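Local coordinates for protein putative transcriptional regulator (PDB 2PQQ) that probably acts as a cAMP-binding, DNA-binding transcription factor of the cAMP receptor protein family, represented here by its N-terminal cyclic nucleotide-binding domain, at residues 29-34 with 103-108; 38-43 with 57-62; 50-55 with 99-104. All blocks are in the same frame, centred on the assembly; numbering follows the deposited sequence.

Contact 1 (29-34 with 103-108); sequences SEVTLA and LLALGH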
# COMPACT_ATOMS: atom_id res chain seq x y z
N SER A 29 -28.76 -0.35 -15.85
CA SER A 29 -29.99 0.39 -15.58
C SER A 29 -29.73 1.86 -15.27
O SER A 29 -28.68 2.21 -14.68
CB SER A 29 -30.84 -0.29 -14.51
OG SER A 29 -30.02 -0.95 -13.56
N GLU A 30 -30.65 2.71 -15.70
CA GLU A 30 -30.57 4.15 -15.50
C GLU A 30 -31.05 4.47 -14.09
O GLU A 30 -32.03 3.91 -13.63
CB GLU A 30 -31.49 4.87 -16.50
CG GLU A 30 -30.78 5.55 -17.66
CD GLU A 30 -30.30 6.94 -17.28
OE1 GLU A 30 -29.24 7.03 -16.60
OE2 GLU A 30 -30.98 7.93 -17.66
N VAL A 31 -30.32 5.34 -13.41
CA VAL A 31 -30.71 5.86 -12.11
C VAL A 31 -30.65 7.41 -12.20
O VAL A 31 -29.74 7.95 -12.81
CB VAL A 31 -29.78 5.30 -10.97
CG1 VAL A 31 -30.13 5.90 -9.63
CG2 VAL A 31 -29.86 3.77 -10.90
N THR A 32 -31.64 8.11 -11.65
CA THR A 32 -31.56 9.57 -11.59
C THR A 32 -31.90 10.06 -10.18
O THR A 32 -32.86 9.61 -9.56
CB THR A 32 -32.41 10.28 -12.72
OG1 THR A 32 -32.66 11.66 -12.40
CG2 THR A 32 -33.73 9.57 -12.92
N LEU A 33 -31.04 10.93 -9.67
CA LEU A 33 -31.17 11.46 -8.34
C LEU A 33 -31.46 12.95 -8.44
O LEU A 33 -30.89 13.61 -9.29
CB LEU A 33 -29.86 11.28 -7.58
CG LEU A 33 -29.23 9.91 -7.47
CD1 LEU A 33 -27.88 10.05 -6.76
CD2 LEU A 33 -30.18 9.04 -6.69
N ALA A 34 -32.34 13.45 -7.58
CA ALA A 34 -32.45 14.88 -7.33
C ALA A 34 -31.39 15.30 -6.31
O ALA A 34 -30.89 14.48 -5.54
CB ALA A 34 -33.83 15.23 -6.81
N LEU A 103 -26.94 8.25 -13.46
CA LEU A 103 -25.94 7.19 -13.38
C LEU A 103 -26.41 5.97 -14.17
O LEU A 103 -27.62 5.79 -14.40
CB LEU A 103 -25.71 6.74 -11.92
CG LEU A 103 -25.62 7.75 -10.76
CD1 LEU A 103 -26.95 7.80 -10.05
CD2 LEU A 103 -24.55 7.32 -9.80
N LEU A 104 -25.46 5.13 -14.55
CA LEU A 104 -25.78 3.81 -15.10
C LEU A 104 -25.28 2.80 -14.08
O LEU A 104 -24.15 2.92 -13.61
CB LEU A 104 -25.06 3.63 -16.43
CG LEU A 104 -25.70 4.44 -17.56
CD1 LEU A 104 -24.85 4.38 -18.83
CD2 LEU A 104 -27.13 3.97 -17.82
N ALA A 105 -26.09 1.81 -13.74
CA ALA A 105 -25.73 0.85 -12.69
C ALA A 105 -25.59 -0.55 -13.26
O ALA A 105 -26.39 -0.97 -14.09
CB ALA A 105 -26.79 0.87 -11.60
N LEU A 106 -24.59 -1.30 -12.80
CA LEU A 106 -24.51 -2.73 -13.14
C LEU A 106 -24.47 -3.52 -11.83
O LEU A 106 -23.61 -3.26 -11.00
CB LEU A 106 -23.28 -3.03 -14.01
CG LEU A 106 -23.14 -4.44 -14.62
CD1 LEU A 106 -24.18 -4.74 -15.74
CD2 LEU A 106 -21.71 -4.73 -15.12
N GLY A 107 -25.39 -4.48 -11.66
CA GLY A 107 -25.45 -5.29 -10.44
C GLY A 107 -24.70 -6.60 -10.60
O GLY A 107 -24.55 -7.13 -11.71
N HIS A 108 -24.21 -7.12 -9.47
CA HIS A 108 -23.66 -8.46 -9.44
C HIS A 108 -24.53 -9.48 -10.21
O HIS A 108 -24.01 -10.29 -10.98
CB HIS A 108 -23.43 -8.94 -8.00
CG HIS A 108 -22.65 -10.21 -7.93
ND1 HIS A 108 -23.24 -11.42 -7.64
CD2 HIS A 108 -21.35 -10.48 -8.20
CE1 HIS A 108 -22.32 -12.38 -7.69
NE2 HIS A 108 -21.17 -11.83 -8.03

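Contact 2 (38-43 with 57-62); sequences TLFHEG and VKLHRT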
# COMPACT_ATOMS: atom_id res chain seq x y z
N THR A 38 -29.96 10.53 -1.58
CA THR A 38 -28.85 9.66 -1.26
C THR A 38 -28.86 8.47 -2.21
O THR A 38 -29.90 7.82 -2.41
CB THR A 38 -28.84 9.17 0.21
OG1 THR A 38 -29.65 8.00 0.34
CG2 THR A 38 -29.32 10.24 1.18
N LEU A 39 -27.71 8.20 -2.83
CA LEU A 39 -27.53 7.03 -3.69
C LEU A 39 -27.56 5.72 -2.88
O LEU A 39 -28.21 4.72 -3.26
CB LEU A 39 -26.19 7.12 -4.43
CG LEU A 39 -25.85 6.04 -5.45
CD1 LEU A 39 -26.91 6.01 -6.55
CD2 LEU A 39 -24.48 6.30 -6.05
N PHE A 40 -26.78 5.70 -1.82
CA PHE A 40 -26.84 4.63 -0.85
C PHE A 40 -26.32 5.15 0.46
O PHE A 40 -25.67 6.19 0.51
CB PHE A 40 -26.08 3.35 -1.32
CG PHE A 40 -24.66 3.62 -1.81
CD1 PHE A 40 -24.35 3.53 -3.16
CD2 PHE A 40 -23.64 3.96 -0.91
CE1 PHE A 40 -23.04 3.75 -3.62
CE2 PHE A 40 -22.35 4.19 -1.35
CZ PHE A 40 -22.04 4.11 -2.71
N HIS A 41 -26.62 4.43 1.54
CA HIS A 41 -26.16 4.82 2.87
C HIS A 41 -25.01 3.94 3.28
O HIS A 41 -25.02 2.75 3.01
CB HIS A 41 -27.29 4.63 3.89
CG HIS A 41 -28.35 5.69 3.82
ND1 HIS A 41 -29.50 5.52 3.09
CD2 HIS A 41 -28.42 6.92 4.36
CE1 HIS A 41 -30.25 6.60 3.20
NE2 HIS A 41 -29.61 7.48 3.96
N GLU A 42 -24.03 4.51 3.99
CA GLU A 42 -22.98 3.68 4.58
C GLU A 42 -23.58 2.56 5.43
O GLU A 42 -24.52 2.79 6.21
CB GLU A 42 -22.04 4.56 5.40
CG GLU A 42 -20.85 3.83 6.01
CD GLU A 42 -20.06 4.69 6.96
OE1 GLU A 42 -20.32 5.93 7.06
OE2 GLU A 42 -19.19 4.13 7.63
N GLY A 43 -23.07 1.34 5.25
CA GLY A 43 -23.63 0.17 5.91
C GLY A 43 -24.66 -0.63 5.12
O GLY A 43 -24.88 -1.81 5.41
N VAL A 57 -21.76 13.41 -7.26
CA VAL A 57 -22.07 12.66 -6.06
C VAL A 57 -20.92 12.81 -5.05
O VAL A 57 -19.77 12.46 -5.34
CB VAL A 57 -22.27 11.15 -6.37
CG1 VAL A 57 -22.56 10.39 -5.11
CG2 VAL A 57 -23.41 10.96 -7.36
N LYS A 58 -21.22 13.34 -3.86
CA LYS A 58 -20.25 13.39 -2.78
C LYS A 58 -20.30 12.09 -1.97
O LYS A 58 -21.37 11.69 -1.52
CB LYS A 58 -20.54 14.58 -1.85
CG LYS A 58 -19.65 14.65 -0.63
CD LYS A 58 -20.31 15.49 0.45
CE LYS A 58 -19.74 15.18 1.80
NZ LYS A 58 -18.73 16.16 2.28
N LEU A 59 -19.16 11.44 -1.81
CA LEU A 59 -19.07 10.28 -0.94
C LEU A 59 -18.57 10.72 0.44
O LEU A 59 -17.65 11.53 0.53
CB LEU A 59 -18.16 9.20 -1.55
CG LEU A 59 -18.63 8.47 -2.81
CD1 LEU A 59 -17.52 7.63 -3.38
CD2 LEU A 59 -19.83 7.59 -2.50
N HIS A 60 -19.23 10.24 1.51
CA HIS A 60 -18.85 10.61 2.90
C HIS A 60 -19.08 9.48 3.92
O HIS A 60 -19.90 8.58 3.71
CB HIS A 60 -19.51 11.92 3.35
CG HIS A 60 -20.99 11.95 3.13
ND1 HIS A 60 -21.90 11.62 4.12
CD2 HIS A 60 -21.73 12.24 2.03
CE1 HIS A 60 -23.13 11.72 3.64
NE2 HIS A 60 -23.05 12.08 2.37
N ARG A 61 -18.36 9.57 5.05
CA ARG A 61 -18.30 8.52 6.06
C ARG A 61 -18.43 9.15 7.46
O ARG A 61 -17.95 10.27 7.69
CB ARG A 61 -16.98 7.76 5.90
CG ARG A 61 -16.78 6.55 6.80
CD ARG A 61 -15.55 5.73 6.36
NE ARG A 61 -15.68 5.24 4.99
CZ ARG A 61 -14.66 5.04 4.15
NH1 ARG A 61 -13.41 5.30 4.53
NH2 ARG A 61 -14.89 4.61 2.92
N THR A 62 -19.10 8.45 8.37
CA THR A 62 -19.41 9.01 9.68
C THR A 62 -18.20 8.97 10.60
O THR A 62 -17.65 7.90 10.85
CB THR A 62 -20.61 8.31 10.34
OG1 THR A 62 -21.70 8.23 9.41
CG2 THR A 62 -21.06 9.07 11.61

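Contact 3 (50-55 with 99-104); sequences YVVTEG and TEVKLL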
# COMPACT_ATOMS: atom_id res chain seq x y z
N TYR A 50 -21.63 1.82 -10.25
CA TYR A 50 -22.29 2.90 -10.99
C TYR A 50 -21.24 3.63 -11.82
O TYR A 50 -20.08 3.73 -11.41
CB TYR A 50 -22.96 3.92 -10.05
CG TYR A 50 -24.01 3.38 -9.09
CD1 TYR A 50 -25.37 3.46 -9.39
CD2 TYR A 50 -23.63 2.82 -7.87
CE1 TYR A 50 -26.34 2.92 -8.50
CE2 TYR A 50 -24.58 2.32 -6.96
CZ TYR A 50 -25.93 2.36 -7.29
OH TYR A 50 -26.85 1.89 -6.37
N VAL A 51 -21.63 4.20 -12.93
CA VAL A 51 -20.83 5.15 -13.65
C VAL A 51 -21.66 6.40 -13.68
O VAL A 51 -22.77 6.35 -14.07
CB VAL A 51 -20.54 4.68 -15.08
CG1 VAL A 51 -19.90 5.73 -15.88
CG2 VAL A 51 -19.69 3.44 -15.08
N VAL A 52 -21.15 7.48 -13.11
CA VAL A 52 -21.89 8.73 -13.14
C VAL A 52 -21.87 9.26 -14.58
O VAL A 52 -20.79 9.38 -15.18
CB VAL A 52 -21.27 9.81 -12.18
CG1 VAL A 52 -21.92 11.17 -12.38
CG2 VAL A 52 -21.41 9.39 -10.75
N THR A 53 -23.03 9.61 -15.13
CA THR A 53 -23.05 10.20 -16.48
C THR A 53 -23.32 11.72 -16.50
O THR A 53 -23.02 12.40 -17.49
CB THR A 53 -23.99 9.43 -17.43
OG1 THR A 53 -25.34 9.61 -17.00
CG2 THR A 53 -23.68 7.92 -17.40
N GLU A 54 -23.88 12.24 -15.42
CA GLU A 54 -23.99 13.70 -15.23
C GLU A 54 -24.26 14.02 -13.77
O GLU A 54 -24.85 13.21 -13.04
CB GLU A 54 -25.07 14.33 -16.12
CG GLU A 54 -26.49 13.79 -15.95
CD GLU A 54 -27.47 14.39 -16.97
OE1 GLU A 54 -27.34 14.10 -18.19
OE2 GLU A 54 -28.37 15.14 -16.55
N GLY A 55 -23.81 15.20 -13.36
CA GLY A 55 -23.95 15.66 -11.99
C GLY A 55 -22.79 15.21 -11.13
O GLY A 55 -21.84 14.60 -11.62
N THR A 99 -26.14 17.58 -6.96
CA THR A 99 -26.87 18.20 -8.06
C THR A 99 -27.90 17.19 -8.56
O THR A 99 -28.08 16.12 -7.96
CB THR A 99 -25.92 18.52 -9.25
OG1 THR A 99 -25.30 17.31 -9.68
CG2 THR A 99 -24.84 19.49 -8.85
N GLU A 100 -28.58 17.53 -9.64
CA GLU A 100 -29.26 16.53 -10.44
C GLU A 100 -28.18 15.56 -10.91
O GLU A 100 -27.16 15.98 -11.45
CB GLU A 100 -29.94 17.17 -11.66
CG GLU A 100 -30.73 16.18 -12.49
CD GLU A 100 -30.39 16.24 -13.96
OE1 GLU A 100 -30.85 17.19 -14.66
OE2 GLU A 100 -29.68 15.33 -14.44
N VAL A 101 -28.39 14.27 -10.67
CA VAL A 101 -27.43 13.26 -11.08
C VAL A 101 -28.11 12.16 -11.90
O VAL A 101 -29.23 11.75 -11.60
CB VAL A 101 -26.71 12.59 -9.87
CG1 VAL A 101 -25.64 11.60 -10.33
CG2 VAL A 101 -26.08 13.65 -8.94
N LYS A 102 -27.42 11.70 -12.94
CA LYS A 102 -27.81 10.49 -13.64
C LYS A 102 -26.63 9.54 -13.62
O LYS A 102 -25.46 9.97 -13.68
CB LYS A 102 -28.23 10.80 -15.08
CG LYS A 102 -29.57 11.51 -15.20
CD LYS A 102 -29.93 11.82 -16.65
CE LYS A 102 -31.01 12.88 -16.77
NZ LYS A 102 -32.32 12.47 -16.15
N LEU A 103 -26.94 8.25 -13.46
CA LEU A 103 -25.94 7.19 -13.38
C LEU A 103 -26.41 5.97 -14.17
O LEU A 103 -27.62 5.79 -14.40
CB LEU A 103 -25.71 6.74 -11.92
CG LEU A 103 -25.62 7.75 -10.76
CD1 LEU A 103 -26.95 7.80 -10.05
CD2 LEU A 103 -24.55 7.32 -9.80
N LEU A 104 -25.46 5.13 -14.55
CA LEU A 104 -25.78 3.81 -15.10
C LEU A 104 -25.28 2.80 -14.08
O LEU A 104 -24.15 2.92 -13.61
CB LEU A 104 -25.06 3.63 -16.43
CG LEU A 104 -25.70 4.44 -17.56
CD1 LEU A 104 -24.85 4.38 -18.83
CD2 LEU A 104 -27.13 3.97 -17.82

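Contact 1 (29-34 with 103-108)
Ser29 and Val31 lie opposite Ala105 and Leu103, and the backbones of these four residues carry all the hydrogen bonds between the two antiparallel strands. Ser29 N gives to Ala105 O at 3.0 Å and Ser29 O takes Ala105 N in return; one step on, Val31 and Leu103 exchange a second such pair, with Val31 N 2.9 Å from Leu103 O. Glu30 and Leu104 form the non-hydrogen-bonded pair in the middle, where the CA of Leu104 comes to 3.3 Å from Ser29 O in a CA-H...O contact.

The apolar packing is on the face that holds Val31, Leu103 and Ala105. Val31 CG1 stands anti to the backbone N (chi1 177°), and this rotation sets it 3.7 Å from CD1 of Leu103. The same CD1 meets CG of Leu33 at 4.0 Å, so one methyl of Leu103 touches both Val31 and Leu33 of the facing strand. The branched valine suits the extended backbone, and the small Ala105 lets Val31 CG2 approach its CB to 4.3 Å.

The polar side chains keep to the margins. Glu30, bent at chi2, lays its CG 4.0 Å from Leu104 CD2, combining an aliphatic stem with a carboxylate suited to an exposed position; its OE1 comes to 3.0 Å from Leu103 O, two acceptors that do not bond. Ser29 OG has a weak hydrogen bond to Arg48.

Strand 29-33 thus pairs with one side of strand 101-107, whose other side is taken by strand 45-54. Leu104 is on the opposite face from Leu103 and packs on Arg25 of helix 18-27, Met28 and Leu7.

Contact 2 (38-43 with 57-62)
Glu42 reaches across to the end of strand 57-62 and takes the backbone N of Thr62 on OE1, at 3.1 Å with an N-H...O angle of 158°. The syn lone pair of the carboxylate is used. Its CG lies anti to the backbone N (chi1 -177°) and the chain runs on extended, which gives a glutamate the length to bridge two backbones still 6.9 Å apart between the CA atoms of Glu42 and Arg61. OE2 rests against the aliphatic stem of Arg61, 3.5 Å from CG, and the two side chains cross at about a right angle. Arg61 NE stays 4.5 Å from OE2, beyond a salt bridge. An alanine in place of Glu42 would probably leave the Thr62 N-H without this acceptor and uncover the stem of Arg61.

The other touch is apolar: CZ of Phe40 meets CD2 of Leu59 at 4.1 Å, both side chains being long enough to meet although their backbones are not neighbours.

Bonds from a second shell are consistent with holding these groups in place: Thr94 OG1 bonds to the N of Glu42, Thr92 O to NE of Arg61, and Glu68 to the hydroxyl of Thr62. Glu68 also bonds ND1 of His60.

Strand 94-97 lies between strands 38-40 and 57-62 in their sheet, so Phe40 and Leu59 meet over an intervening strand, with Ile80 of strand 79-80 packed against both.

Contact 3 (50-55 with 99-104)
Glu54 lies alongside Lys102, the two side chains pointing the same way. From its CB the glutamate passes to CG, set between the backbone N and the carbonyl carbon (chi1 58°), which places CG 3.6 Å from Lys102 CB, methylene on methylene. The carboxylate carbon CD lies 3.6 Å from Lys102 CD, OE1 3.8 Å from that same Lys102 CD, and OE2 approaches Lys102 CE, so the carboxylate runs along the lysine stem. Lys102 bends at chi4 and its NZ remains 4.8 Å from Glu54 OE2, where opposite charges may still attract. OE2 also comes to 2.5 Å from OE2 of Glu100, the carboxylate planes nearly coplanar at 27°.

Beneath this pair the backbone is irregular. Lys102 O accepts from both Thr53 N, at 2.9 Å, and Glu54 N, which come from the same face of its carbonyl plane, and Thr53 OG1 adds a weak bond to the same oxygen. Val51 and Leu104 keep a regular doubly bonded pair.

On the other face, CD2 of Leu103 sits 3.8 Å from Tyr50 CB and near CG2 of Val52, so this branched residue packs against both with one methyl. Leu104, pointing the opposite way, meets CG2 of Thr53.

Gly55 suits its place: a CB would clash with Glu100 O and Thr99 OG1, and the backbone angles call for glycine. Its CA lies 3.1 Å from Thr99 OG1, whose hydroxyl bonds to Glu100 O.

Two residues, Thr53 and Glu54, facing the single Lys102 make a classic beta bulge, here in the antiparallel beta structure of a cyclic nucleotide-binding domain of the cupin clan.

In the fold
From the N terminus, strand 29-33 comes first, and its partner arrives only with strand 101-107, so contact 1 closes the longest loop, made of strands and turns without helix. Contact 2 is nested inside that loop, closing a short excursion from 38-43 to 57-62. Contact 3 starts within this excursion, at 50-55, and ends at 99-104, so contacts 2 and 3 cross. Contacts 1 and 3 finish on the same strand, which takes 29-33 along one edge and 45-54 along the other. Contact 2 ties strand 57-62 of the second sheet to strand 38-40 and the loop after it. Leu39 joins the two sheets by packing on Leu33, Tyr50 and Leu103, while Val57 meets Val101.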